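CCN family member 3 (Rattus norvegicus, PDB 5NB8) acts as a secreted matricellular signalling protein that binds integrins and NOTCH1 to regulate cell proliferation, adhesion, migration and differentiation, represented here by its von Willebrand factor C domain. Local coordinates at residues C23-T28 and C36-Q41. Residues are numbered along the deposited sequence; the frame is centred on the assembly and turned at random.
Sequences CQYHCT and CVPRCQ
C36, R39 and Y25 bury the most surface where strand 25-28 runs antiparallel to strand 36-38, the axes of these short strands at 162°, and in the loop residues that follow. C36 is joined to C27 by a disulfide, SG to SG 2.0 Å, across a non-hydrogen-bonded pair where the CA atoms of C27 and C36 stand 3.9 Å apart. On the same face the Y25 ring, its CG anti to the carbonyl carbon (chi1 -83°), meets the partner strand with its CD2-CE2 side, CD2 3.5 Å from V37 O and CE2 3.9 Å from P38 CB. H26 and V37 form the intervening hydrogen-bonded pair, H26 N to V37 O 3.0 Å and V37 N to H26 O 2.8 Å. R39 N continues the pairing beyond the strands, donating to Q24 O at 2.9 Å; a water also donates to that oxygen and accepts from C40 N. The R39 side chain, bent at chi3 (58°), lays one guanidinium face over C23 O, 3.4 Å from NH2, at an angle too poor for a hydrogen bond; NH2 forms a salt bridge with E20 OE1. The contact is a disulfide-crosslinked beta hairpin within the cystine-rich von Willebrand factor C domain, where C23 and C40 bond onward to C63 and C64.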
loop_
_atom_site.group_PDB
_atom_site.type_symbol
_atom_site.label_atom_id
_atom_site.label_comp_id
_atom_site.label_asym_id
_atom_site.label_seq_id
_atom_site.Cartn_x
_atom_site.Cartn_y
_atom_site.Cartn_z
ATOM N N CYS A 23 0.705 -6.729 2.476
ATOM C CA CYS A 23 -0.323 -7.047 1.483
ATOM C C CYS A 23 -0.897 -5.813 0.799
ATOM O O CYS A 23 -1.538 -5.939 -0.251
ATOM C CB CYS A 23 -1.459 -7.850 2.140
ATOM S SG CYS A 23 -2.469 -6.875 3.291
ATOM N N GLN A 24 -0.672 -4.624 1.350
ATOM C CA GLN A 24 -1.274 -3.410 0.823
ATOM C C GLN A 24 -0.444 -2.725 -0.260
ATOM O O GLN A 24 -0.956 -1.812 -0.916
ATOM C CB GLN A 24 -1.533 -2.431 1.971
ATOM C CG GLN A 24 -2.503 -3.007 3.022
ATOM C CD GLN A 24 -3.073 -1.943 3.923
ATOM O OE1 GLN A 24 -2.635 -0.796 3.883
ATOM N NE2 GLN A 24 -4.067 -2.307 4.732
ATOM N N TYR A 25 0.809 -3.126 -0.477
ATOM C CA TYR A 25 1.660 -2.399 -1.421
ATOM C C TYR A 25 2.481 -3.341 -2.293
ATOM O O TYR A 25 2.857 -4.437 -1.876
ATOM C CB TYR A 25 2.585 -1.426 -0.685
ATOM C CG TYR A 25 1.875 -0.139 -0.371
ATOM C CD1 TYR A 25 1.161 0.014 0.807
ATOM C CD2 TYR A 25 1.884 0.913 -1.273
ATOM C CE1 TYR A 25 0.489 1.195 1.092
ATOM C CE2 TYR A 25 1.208 2.091 -1.003
ATOM C CZ TYR A 25 0.509 2.220 0.186
ATOM O OH TYR A 25 -0.157 3.388 0.462
ATOM N N HIS A 26 2.746 -2.892 -3.520
ATOM C CA HIS A 26 3.597 -3.592 -4.475
ATOM C C HIS A 26 4.723 -2.643 -4.864
ATOM O O HIS A 26 4.455 -1.535 -5.339
ATOM C CB HIS A 26 2.793 -4.018 -5.704
ATOM C CG HIS A 26 3.591 -4.732 -6.749
ATOM N ND1 HIS A 26 3.971 -6.051 -6.622
ATOM C CD2 HIS A 26 4.062 -4.320 -7.950
ATOM C CE1 HIS A 26 4.654 -6.416 -7.692
ATOM N NE2 HIS A 26 4.722 -5.384 -8.515
ATOM N N CYS A 27 5.972 -3.074 -4.669
ATOM C CA CYS A 27 7.135 -2.210 -4.820
ATOM C C CYS A 27 8.078 -2.753 -5.881
ATOM O O CYS A 27 8.204 -3.965 -6.064
ATOM C CB CYS A 27 7.905 -2.056 -3.497
ATOM S SG CYS A 27 6.904 -1.354 -2.134
ATOM N N THR A 28 8.757 -1.832 -6.564
ATOM C CA THR A 28 9.750 -2.178 -7.575
ATOM C C THR A 28 11.019 -1.378 -7.323
ATOM O O THR A 28 10.962 -0.174 -7.068
ATOM C CB THR A 28 9.226 -1.893 -8.988
ATOM O OG1 THR A 28 8.041 -2.668 -9.209
ATOM C CG2 THR A 28 10.290 -2.247 -10.074
ATOM N N CYS A 36 6.546 2.258 -5.116
ATOM C CA CYS A 36 5.491 1.343 -4.693
ATOM C C CYS A 36 4.116 1.868 -5.094
ATOM O O CYS A 36 3.874 3.079 -5.122
ATOM C CB CYS A 36 5.499 1.134 -3.173
ATOM S SG CYS A 36 7.060 0.668 -2.407
ATOM N N VAL A 37 3.210 0.939 -5.390
ATOM C CA VAL A 37 1.822 1.291 -5.696
ATOM C C VAL A 37 0.872 0.616 -4.717
ATOM O O VAL A 37 1.080 -0.551 -4.353
ATOM C CB VAL A 37 1.454 0.909 -7.136
ATOM C CG1 VAL A 37 2.159 1.839 -8.126
ATOM C CG2 VAL A 37 1.867 -0.533 -7.413
ATOM N N PRO A 38 -0.195 1.291 -4.311
ATOM C CA PRO A 38 -1.173 0.659 -3.430
ATOM C C PRO A 38 -1.945 -0.417 -4.160
ATOM O O PRO A 38 -2.218 -0.323 -5.359
ATOM C CB PRO A 38 -2.091 1.819 -3.023
ATOM C CG PRO A 38 -1.992 2.792 -4.164
ATOM C CD PRO A 38 -0.614 2.638 -4.751
ATOM N N ARG A 39 -2.275 -1.468 -3.419
ATOM C CA ARG A 39 -3.126 -2.531 -3.923
ATOM C C ARG A 39 -4.564 -2.405 -3.440
ATOM O O ARG A 39 -5.442 -3.081 -3.977
ATOM C CB ARG A 39 -2.543 -3.892 -3.525
ATOM C CG ARG A 39 -1.173 -4.130 -4.180
ATOM C CD ARG A 39 -0.458 -5.338 -3.624
ATOM N NE ARG A 39 -1.245 -6.551 -3.779
ATOM C CZ ARG A 39 -0.933 -7.715 -3.219
ATOM N NH1 ARG A 39 -1.705 -8.773 -3.412
ATOM N NH2 ARG A 39 0.155 -7.820 -2.468
ATOM N N CYS A 40 -4.824 -1.537 -2.471
ATOM C CA CYS A 40 -6.177 -1.270 -2.000
ATOM C C CYS A 40 -6.762 -0.079 -2.755
ATOM O O CYS A 40 -6.060 0.639 -3.474
ATOM C CB CYS A 40 -6.176 -1.008 -0.490
ATOM S SG CYS A 40 -5.554 -2.388 0.527
ATOM N N GLN A 41 -8.068 0.124 -2.594
ATOM C CA GLN A 41 -8.752 1.292 -3.147
ATOM C C GLN A 41 -8.690 2.418 -2.131
ATOM O O GLN A 41 -9.403 2.388 -1.122
ATOM C CB GLN A 41 -10.211 0.994 -3.464
ATOM C CG GLN A 41 -10.487 0.376 -4.782
ATOM C CD GLN A 41 -11.983 0.281 -5.050
ATOM O OE1 GLN A 41 -12.665 1.283 -5.306
ATOM N NE2 GLN A 41 -12.497 -0.938 -5.000
HETATM O O HOH W 1 -3.145 -0.010 -0.548
#